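PDB 3ERV: putative C39-like peptidase from Bacillus anthracis, which is of unknown function but probably acts as a papain-like, C39-like cysteine peptidase, cleaving peptide bonds. Local coordinates for residues G87-G95 with G104-L112; P155-T163 with V171-C179. All blocks are in the same frame, centred on the assembly; numbering follows the deposited sequence.

Interaction 1: G87-G95 with G104-L112. With EDO (1,2-ethanediol), chain B.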
loop_
_atom_site.group_PDB
_atom_site.type_symbol
_atom_site.label_atom_id
_atom_site.label_comp_id
_atom_site.label_asym_id
_atom_site.label_seq_id
_atom_site.Cartn_x
_atom_site.Cartn_y
_atom_site.Cartn_z
ATOM N N GLY A 87 -5.233 -4.357 17.849
ATOM C CA GLY A 87 -5.577 -3.226 16.984
ATOM C C GLY A 87 -6.012 -3.698 15.622
ATOM O O GLY A 87 -5.534 -4.734 15.119
ATOM N N ASN A 88 -6.911 -2.925 15.020
ATOM C CA ASN A 88 -7.438 -3.186 13.690
ATOM C C ASN A 88 -6.749 -2.310 12.650
ATOM O O ASN A 88 -6.768 -1.071 12.767
ATOM C CB ASN A 88 -8.947 -2.889 13.657
ATOM C CG ASN A 88 -9.666 -3.526 12.442
ATOM O OD1 ASN A 88 -9.167 -3.530 11.289
ATOM N ND2 ASN A 88 -10.859 -4.081 12.709
ATOM N N PRO A 89 -6.132 -2.934 11.626
ATOM C CA PRO A 89 -5.438 -2.076 10.621
ATOM C C PRO A 89 -6.405 -1.292 9.734
ATOM O O PRO A 89 -5.970 -0.386 8.979
ATOM C CB PRO A 89 -4.614 -3.061 9.782
ATOM C CG PRO A 89 -5.356 -4.435 9.961
ATOM C CD PRO A 89 -5.906 -4.381 11.416
ATOM N N ASN A 90 -7.696 -1.650 9.809
ATOM C CA ASN A 90 -8.736 -0.845 9.217
ATOM C C ASN A 90 -9.048 0.398 10.040
ATOM O O ASN A 90 -9.676 1.337 9.540
ATOM C CB ASN A 90 -10.003 -1.664 8.943
ATOM C CG ASN A 90 -9.747 -2.839 7.961
ATOM O OD1 ASN A 90 -9.539 -2.652 6.759
ATOM N ND2 ASN A 90 -9.743 -4.056 8.500
ATOM N N GLU A 91 -8.596 0.436 11.288
ATOM C CA GLU A 91 -8.819 1.634 12.106
ATOM C C GLU A 91 -7.606 2.602 12.102
ATOM O O GLU A 91 -7.760 3.816 12.027
ATOM C CB GLU A 91 -9.220 1.270 13.513
ATOM C CG GLU A 91 -9.970 2.406 14.183
ATOM C CD GLU A 91 -10.101 2.212 15.699
ATOM O OE1 GLU A 91 -10.164 1.030 16.138
ATOM O OE2 GLU A 91 -10.155 3.231 16.438
ATOM N N GLY A 92 -6.412 2.048 12.132
ATOM C CA GLY A 92 -5.213 2.868 12.043
ATOM C C GLY A 92 -4.010 1.975 11.821
ATOM O O GLY A 92 -4.141 0.725 11.784
ATOM N N PHE A 93 -2.828 2.598 11.719
ATOM C CA PHE A 93 -1.608 1.818 11.723
ATOM C C PHE A 93 -1.480 1.088 13.052
ATOM O O PHE A 93 -1.546 1.703 14.117
ATOM C CB PHE A 93 -0.351 2.690 11.449
ATOM C CG PHE A 93 0.888 1.888 11.306
ATOM C CD1 PHE A 93 1.389 1.594 10.051
ATOM C CD2 PHE A 93 1.534 1.366 12.444
ATOM C CE1 PHE A 93 2.570 0.798 9.916
ATOM C CE2 PHE A 93 2.685 0.556 12.326
ATOM C CZ PHE A 93 3.211 0.275 11.069
ATOM N N VAL A 94 -1.247 -0.223 13.006
ATOM C CA VAL A 94 -1.247 -1.029 14.258
ATOM C C VAL A 94 0.160 -1.153 14.856
ATOM O O VAL A 94 1.050 -1.834 14.279
ATOM C CB VAL A 94 -1.850 -2.489 14.061
ATOM C CG1 VAL A 94 -1.863 -3.279 15.412
ATOM C CG2 VAL A 94 -3.238 -2.445 13.475
ATOM N N GLY A 95 0.365 -0.509 16.003
ATOM C CA GLY A 95 1.617 -0.608 16.654
ATOM C C GLY A 95 2.674 0.344 16.113
ATOM O O GLY A 95 2.356 1.496 15.739
ATOM N N GLY A 104 4.349 -4.416 15.922
ATOM C CA GLY A 104 3.581 -3.620 14.968
ATOM C C GLY A 104 3.191 -4.447 13.774
ATOM O O GLY A 104 3.704 -5.565 13.560
ATOM N N TYR A 105 2.272 -3.935 12.971
ATOM C CA TYR A 105 1.866 -4.662 11.811
ATOM C C TYR A 105 1.895 -3.763 10.545
ATOM O O TYR A 105 2.877 -3.770 9.790
ATOM C CB TYR A 105 0.471 -5.279 12.073
ATOM C CG TYR A 105 -0.117 -5.958 10.844
ATOM C CD1 TYR A 105 0.554 -7.029 10.233
ATOM C CD2 TYR A 105 -1.336 -5.546 10.301
ATOM C CE1 TYR A 105 0.035 -7.659 9.107
ATOM C CE2 TYR A 105 -1.861 -6.165 9.162
ATOM C CZ TYR A 105 -1.152 -7.252 8.590
ATOM O OH TYR A 105 -1.622 -7.929 7.491
ATOM N N GLY A 106 0.855 -2.940 10.354
ATOM C CA GLY A 106 0.740 -2.124 9.128
ATOM C C GLY A 106 -0.603 -1.437 9.210
ATOM O O GLY A 106 -1.220 -1.376 10.289
ATOM N N VAL A 107 -1.078 -0.948 8.076
ATOM C CA VAL A 107 -2.306 -0.175 8.043
ATOM C C VAL A 107 -2.978 -0.528 6.728
ATOM O O VAL A 107 -2.303 -0.792 5.733
ATOM C CB VAL A 107 -2.031 1.360 8.150
ATOM C CG1 VAL A 107 -1.184 1.817 6.956
ATOM C CG2 VAL A 107 -3.347 2.136 8.176
ATOM N N TYR A 108 -4.303 -0.566 6.718
ATOM C CA TYR A 108 -5.024 -0.961 5.522
ATOM C C TYR A 108 -5.544 0.280 4.775
ATOM O O TYR A 108 -5.218 1.410 5.112
ATOM C CB TYR A 108 -6.131 -1.968 5.870
ATOM C CG TYR A 108 -5.630 -3.398 6.075
ATOM C CD1 TYR A 108 -4.280 -3.714 5.863
ATOM C CD2 TYR A 108 -6.514 -4.455 6.438
ATOM C CE1 TYR A 108 -3.797 -5.006 6.024
ATOM C CE2 TYR A 108 -6.036 -5.776 6.595
ATOM C CZ TYR A 108 -4.659 -6.040 6.376
ATOM O OH TYR A 108 -4.106 -7.323 6.515
ATOM N N HIS A 109 -6.354 0.061 3.749
ATOM C CA HIS A 109 -6.709 1.110 2.837
ATOM C C HIS A 109 -7.505 2.293 3.466
ATOM O O HIS A 109 -7.332 3.432 3.056
ATOM C CB HIS A 109 -7.469 0.511 1.642
ATOM C CG HIS A 109 -8.869 0.094 1.976
ATOM N ND1 HIS A 109 -9.957 0.922 1.776
ATOM C CD2 HIS A 109 -9.357 -1.044 2.529
ATOM C CE1 HIS A 109 -11.061 0.305 2.184
ATOM N NE2 HIS A 109 -10.722 -0.891 2.640
ATOM N N GLY A 110 -8.371 2.044 4.446
ATOM C CA GLY A 110 -9.218 3.153 4.966
ATOM C C GLY A 110 -8.415 4.342 5.512
ATOM O O GLY A 110 -8.482 5.494 5.005
ATOM N N PRO A 111 -7.649 4.092 6.568
ATOM C CA PRO A 111 -6.812 5.102 7.233
ATOM C C PRO A 111 -5.777 5.619 6.235
ATOM O O PRO A 111 -5.446 6.797 6.203
ATOM C CB PRO A 111 -6.115 4.286 8.361
ATOM C CG PRO A 111 -7.038 3.037 8.557
ATOM C CD PRO A 111 -7.515 2.753 7.158
ATOM N N LEU A 112 -5.272 4.725 5.397
ATOM C CA LEU A 112 -4.298 5.165 4.443
ATOM C C LEU A 112 -4.935 6.169 3.458
ATOM O O LEU A 112 -4.302 7.169 3.100
ATOM C CB LEU A 112 -3.667 3.972 3.731
ATOM C CG LEU A 112 -2.359 4.231 2.980
ATOM C CD1 LEU A 112 -1.264 4.925 3.837
ATOM C CD2 LEU A 112 -1.841 2.875 2.385
HETATM C C1 EDO B . 4.552 4.720 16.012
HETATM O O1 EDO B . 3.660 3.848 15.326
HETATM C C2 EDO B . 4.285 4.810 17.488
HETATM O O2 EDO B . 4.839 3.690 18.178
HETATM O O HOH W 1 -9.548 -0.068 5.829
#
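Pro-89 lies over one face of the Tyr-108 ring, its CG 3.8 Å from the ring centroid and 15° off the normal, a CH-pi contact in which the two side chains extend alongside each other in the same direction. The same pyrrolidine ring meets the edge of Tyr-105 with CG, so it fills the angle between two tyrosines whose hydroxyls are joined by a hydrogen bond of 2.7 Å (Tyr-105 OH to Tyr-108 OH). At the edge of the Tyr-108 ring sits Asn-90 OD1, 3.5 Å from Tyr-108 CD2, with the amide and ring planes 69° apart. Further along, Phe-93 has CG anti to the backbone N (chi1 -174°), which lays its ring beside the Gly-106 backbone: Gly-106 C is over one face and Gly-106 CA is 3.5 Å from Phe-93 CE1. Val-107 packs against the Phe-93 backbone through CB and against Gly-92 through CG2, and Pro-111 CG rests on the backbone oxygens of Pro-89 and Asn-90.

Three backbone bonds tie the segments: Tyr-108 N to Pro-89 O (2.8 Å), Val-94 N to Gly-106 O (3.0 Å) and Tyr-105 N to Val-94 O. In the second shell Asn-88 OD1 accepts from Asn-90 N, an Asx turn, and from Asn-90 ND2, which helps fix the amide; a water then links Asn-90 OD1 to Gly-110 N in the first turn of helix 109-119. Strand 77-82 backs Val-94, and Val-171 touches both Pro-89 and Tyr-108.

Apolar groups of Pro-89, Phe-93, Val-107 and Pro-111 thus pack round a framework of three backbone bonds, while the side-chain oxygen Asn-90 OD1 and the helix-start amide of Gly-110 are satisfied through one shared water.

Interaction 2: P155-T163 with V171-C179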
loop_
_atom_site.group_PDB
_atom_site.type_symbol
_atom_site.label_atom_id
_atom_site.label_comp_id
_atom_site.label_asym_id
_atom_site.label_seq_id
_atom_site.Cartn_x
_atom_site.Cartn_y
_atom_site.Cartn_z
ATOM N N PRO A 155 -0.073 -15.620 -4.378
ATOM C CA PRO A 155 -1.070 -16.042 -3.391
ATOM C C PRO A 155 -0.426 -16.893 -2.284
ATOM O O PRO A 155 0.558 -17.647 -2.514
ATOM C CB PRO A 155 -2.076 -16.838 -4.225
ATOM C CG PRO A 155 -1.913 -16.263 -5.633
ATOM C CD PRO A 155 -0.448 -15.978 -5.758
ATOM N N LEU A 156 -0.924 -16.740 -1.069
ATOM C CA LEU A 156 -0.329 -17.442 0.029
ATOM C C LEU A 156 -1.272 -18.552 0.389
ATOM O O LEU A 156 -2.502 -18.438 0.227
ATOM C CB LEU A 156 -0.121 -16.530 1.243
ATOM C CG LEU A 156 0.943 -15.423 1.150
ATOM C CD1 LEU A 156 0.870 -14.449 2.349
ATOM C CD2 LEU A 156 2.350 -15.997 0.963
ATOM N N ASP A 157 -0.680 -19.639 0.861
ATOM C CA ASP A 157 -1.414 -20.709 1.475
ATOM C C ASP A 157 -2.194 -20.153 2.652
ATOM O O ASP A 157 -1.700 -19.302 3.390
ATOM C CB ASP A 157 -0.401 -21.707 2.008
ATOM C CG ASP A 157 -1.005 -23.053 2.292
ATOM O OD1 ASP A 157 -0.520 -24.019 1.649
ATOM O OD2 ASP A 157 -1.937 -23.156 3.153
ATOM N N GLU A 158 -3.385 -20.685 2.856
ATOM C CA GLU A 158 -4.259 -20.244 3.928
ATOM C C GLU A 158 -3.638 -20.280 5.305
ATOM O O GLU A 158 -4.005 -19.489 6.163
ATOM C CB GLU A 158 -5.528 -21.096 3.960
ATOM C CG GLU A 158 -6.653 -20.559 3.117
ATOM C CD GLU A 158 -7.271 -19.305 3.730
ATOM O OE1 GLU A 158 -7.762 -18.453 2.947
ATOM O OE2 GLU A 158 -7.245 -19.171 4.991
ATOM N N ASP A 159 -2.719 -21.213 5.536
ATOM C CA ASP A 159 -2.158 -21.387 6.875
ATOM C C ASP A 159 -1.138 -20.322 7.239
ATOM O O ASP A 159 -0.769 -20.195 8.417
ATOM C CB ASP A 159 -1.570 -22.798 7.065
ATOM C CG ASP A 159 -0.528 -23.157 6.018
ATOM O OD1 ASP A 159 -0.058 -22.256 5.270
ATOM O OD2 ASP A 159 -0.154 -24.362 5.958
ATOM N N GLU A 160 -0.691 -19.566 6.226
ATOM C CA GLU A 160 0.094 -18.337 6.427
ATOM C C GLU A 160 -0.669 -17.187 7.146
ATOM O O GLU A 160 -0.046 -16.322 7.728
ATOM C CB GLU A 160 0.619 -17.818 5.097
ATOM C CG GLU A 160 1.476 -18.782 4.314
ATOM C CD GLU A 160 2.924 -18.379 4.368
ATOM O OE1 GLU A 160 3.213 -17.359 5.033
ATOM O OE2 GLU A 160 3.776 -19.077 3.785
ATOM N N PHE A 161 -2.003 -17.184 7.120
ATOM C CA PHE A 161 -2.784 -16.106 7.783
ATOM C C PHE A 161 -3.120 -16.386 9.236
ATOM O O PHE A 161 -3.185 -17.548 9.648
ATOM C CB PHE A 161 -4.053 -15.799 7.008
ATOM C CG PHE A 161 -3.784 -15.245 5.665
ATOM C CD1 PHE A 161 -3.466 -16.087 4.622
ATOM C CD2 PHE A 161 -3.788 -13.865 5.450
ATOM C CE1 PHE A 161 -3.185 -15.569 3.380
ATOM C CE2 PHE A 161 -3.513 -13.349 4.214
ATOM C CZ PHE A 161 -3.199 -14.191 3.179
ATOM N N THR A 162 -3.281 -15.318 10.017
ATOM C CA THR A 162 -3.914 -15.394 11.337
ATOM C C THR A 162 -5.211 -14.584 11.290
ATOM O O THR A 162 -5.390 -13.696 10.436
ATOM C CB THR A 162 -3.081 -14.734 12.447
ATOM O OG1 THR A 162 -1.695 -15.056 12.290
ATOM C CG2 THR A 162 -3.582 -15.161 13.830
ATOM N N THR A 163 -6.099 -14.859 12.230
ATOM C CA THR A 163 -7.245 -14.008 12.419
ATOM C C THR A 163 -7.062 -13.315 13.766
ATOM O O THR A 163 -6.783 -13.949 14.776
ATOM C CB THR A 163 -8.559 -14.802 12.361
ATOM O OG1 THR A 163 -8.500 -15.708 11.254
ATOM C CG2 THR A 163 -9.748 -13.878 12.143
ATOM N N VAL A 171 -10.100 -9.772 11.618
ATOM C CA VAL A 171 -9.376 -9.367 10.446
ATOM C C VAL A 171 -8.277 -10.379 10.170
ATOM O O VAL A 171 -7.611 -10.850 11.078
ATOM C CB VAL A 171 -8.835 -7.878 10.523
ATOM C CG1 VAL A 171 -8.274 -7.576 11.897
ATOM C CG2 VAL A 171 -7.736 -7.629 9.468
ATOM N N SER A 172 -8.114 -10.707 8.896
ATOM C CA SER A 172 -7.046 -11.588 8.472
ATOM C C SER A 172 -5.756 -10.818 8.227
ATOM O O SER A 172 -5.747 -9.821 7.486
ATOM C CB SER A 172 -7.463 -12.326 7.218
ATOM O OG SER A 172 -8.577 -13.144 7.548
ATOM N N ILE A 173 -4.693 -11.261 8.905
ATOM C CA ILE A 173 -3.377 -10.680 8.792
ATOM C C ILE A 173 -2.332 -11.744 8.421
ATOM O O ILE A 173 -2.523 -12.941 8.652
ATOM C CB ILE A 173 -2.945 -9.935 10.117
ATOM C CG1 ILE A 173 -2.600 -10.914 11.231
ATOM C CG2 ILE A 173 -3.963 -8.823 10.557
ATOM C CD1 ILE A 173 -1.119 -11.102 11.332
ATOM N N THR A 174 -1.272 -11.309 7.766
ATOM C CA THR A 174 -0.130 -12.139 7.537
ATOM C C THR A 174 1.097 -11.266 7.725
ATOM O O THR A 174 1.111 -10.149 7.230
ATOM C CB THR A 174 -0.088 -12.769 6.102
ATOM O OG1 THR A 174 1.221 -13.312 5.906
ATOM C CG2 THR A 174 -0.353 -11.738 4.989
ATOM N N TYR A 175 2.135 -11.787 8.390
ATOM C CA TYR A 175 3.340 -10.989 8.620
ATOM C C TYR A 175 4.197 -10.869 7.370
ATOM O O TYR A 175 5.310 -10.378 7.408
ATOM C CB TYR A 175 4.134 -11.537 9.801
ATOM C CG TYR A 175 3.238 -12.081 10.903
ATOM C CD1 TYR A 175 2.734 -11.247 11.910
ATOM C CD2 TYR A 175 2.896 -13.447 10.933
ATOM C CE1 TYR A 175 1.918 -11.757 12.931
ATOM C CE2 TYR A 175 2.084 -13.986 11.954
ATOM C CZ TYR A 175 1.591 -13.133 12.940
ATOM O OH TYR A 175 0.789 -13.665 13.937
ATOM N N ASN A 176 3.647 -11.336 6.273
ATOM C CA ASN A 176 4.146 -11.134 4.926
ATOM C C ASN A 176 3.561 -9.829 4.324
ATOM O O ASN A 176 3.881 -9.487 3.195
ATOM C CB ASN A 176 3.542 -12.279 4.046
ATOM C CG ASN A 176 4.304 -13.562 4.144
ATOM O OD1 ASN A 176 5.180 -13.817 3.319
ATOM N ND2 ASN A 176 3.975 -14.402 5.145
ATOM N N GLU A 177 2.614 -9.190 5.022
ATOM C CA GLU A 177 1.924 -7.998 4.465
ATOM C C GLU A 177 2.945 -7.006 3.938
ATOM O O GLU A 177 3.949 -6.730 4.594
ATOM C CB GLU A 177 1.053 -7.284 5.526
ATOM C CG GLU A 177 0.257 -6.048 4.988
ATOM C CD GLU A 177 0.852 -4.656 5.331
ATOM O OE1 GLU A 177 1.911 -4.559 5.990
ATOM O OE2 GLU A 177 0.250 -3.633 4.906
ATOM N N HIS A 178 2.661 -6.453 2.771
ATOM C CA HIS A 178 3.535 -5.511 2.133
ATOM C C HIS A 178 2.758 -4.456 1.315
ATOM O O HIS A 178 1.557 -4.616 0.988
ATOM C CB HIS A 178 4.549 -6.264 1.267
ATOM C CG HIS A 178 5.730 -5.427 0.843
ATOM N ND1 HIS A 178 6.342 -4.512 1.682
ATOM C CD2 HIS A 178 6.405 -5.365 -0.331
ATOM C CE1 HIS A 178 7.345 -3.931 1.048
ATOM N NE2 HIS A 178 7.402 -4.425 -0.179
ATOM N N CYS A 179 3.425 -3.362 0.967
ATOM C CA CYS A 179 2.727 -2.308 0.227
ATOM C C CYS A 179 3.682 -1.705 -0.757
ATOM O O CYS A 179 4.807 -1.388 -0.416
ATOM C CB CYS A 179 2.179 -1.248 1.197
ATOM S SG CYS A 179 1.374 0.135 0.377
#
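The Phe-161 ring receives Thr-174 over one face, with Thr-174 CB 4.3 Å from the ring centroid and 27° off the normal in a CH-pi contact, while Glu-158 O lies in plane at its edge. Thr-174 CG2, held between the backbone N and the carbonyl carbon, reaches Phe-161 CE2 at 3.6 Å. The second flat group, the Tyr-175 ring, carries Ile-173 CD1 over one face, and its hydroxyl takes a weak hydrogen bond of 3.3 Å from Thr-162 OG1 to Tyr-175 OH.

Between these groups the backbones pair as antiparallel strands. Thr-162 and Ile-173 form the hydrogen-bonded pair: Thr-162 N to Ile-173 O spans 2.8 Å and is nearly straight, and Ile-173 N to Thr-162 O spans 3.0 Å. Thr-163 and Ser-172 follow as the non-hydrogen-bonded pair.

Beyond the strands, Leu-156 and Thr-174 meet tip to tip, and Leu-156 CD1 also touches Asn-176 CB. Thr-174 OG1, anti to its own backbone nitrogen (chi1 167°), faces the turn that follows and accepts from Asn-176 N (3.2 Å), an ST turn within the type I turn from Thr-174 to Glu-177, and also from Asn-176 ND2. The grip on ND2 helps set the rotation of the Asn-176 amide, whose plane stands 72° from the Glu-160 carboxylate.

The contact lies at the open end of the hairpin of strands 162-166 and 169-173, away from its turn. Phe-161 packs on Gln-215 of helix 206-215, Leu-156 touches Asn-150 of strand 145-150, and the chain after the turn enters strand 177-185 of the large antiparallel sheet.

How the interactions relate
Interactions 1 and 2 follow one another along the chain, yet their centres lie only about 14 Å apart and they touch. Tyr-108 OH is probably hydrogen-bonded to Ser-172 O at 3.1 Å, and Tyr-105 CE1 packs against Thr-174 O at 3.3 Å, so the tyrosine pair of 104-112 backs the hairpin strand of 171-179. From there the chain runs on to His-178, which takes no part in interaction 2 but is hydrogen-bonded to Asp-194 and touches Cys-50, an arrangement consistent with a Cys-His-Asp triad as in papain-like peptidases. Interaction 2 thus leads into the presumed active site through its second segment, whereas interaction 1 approaches it at Gly-106, close by but not in contact.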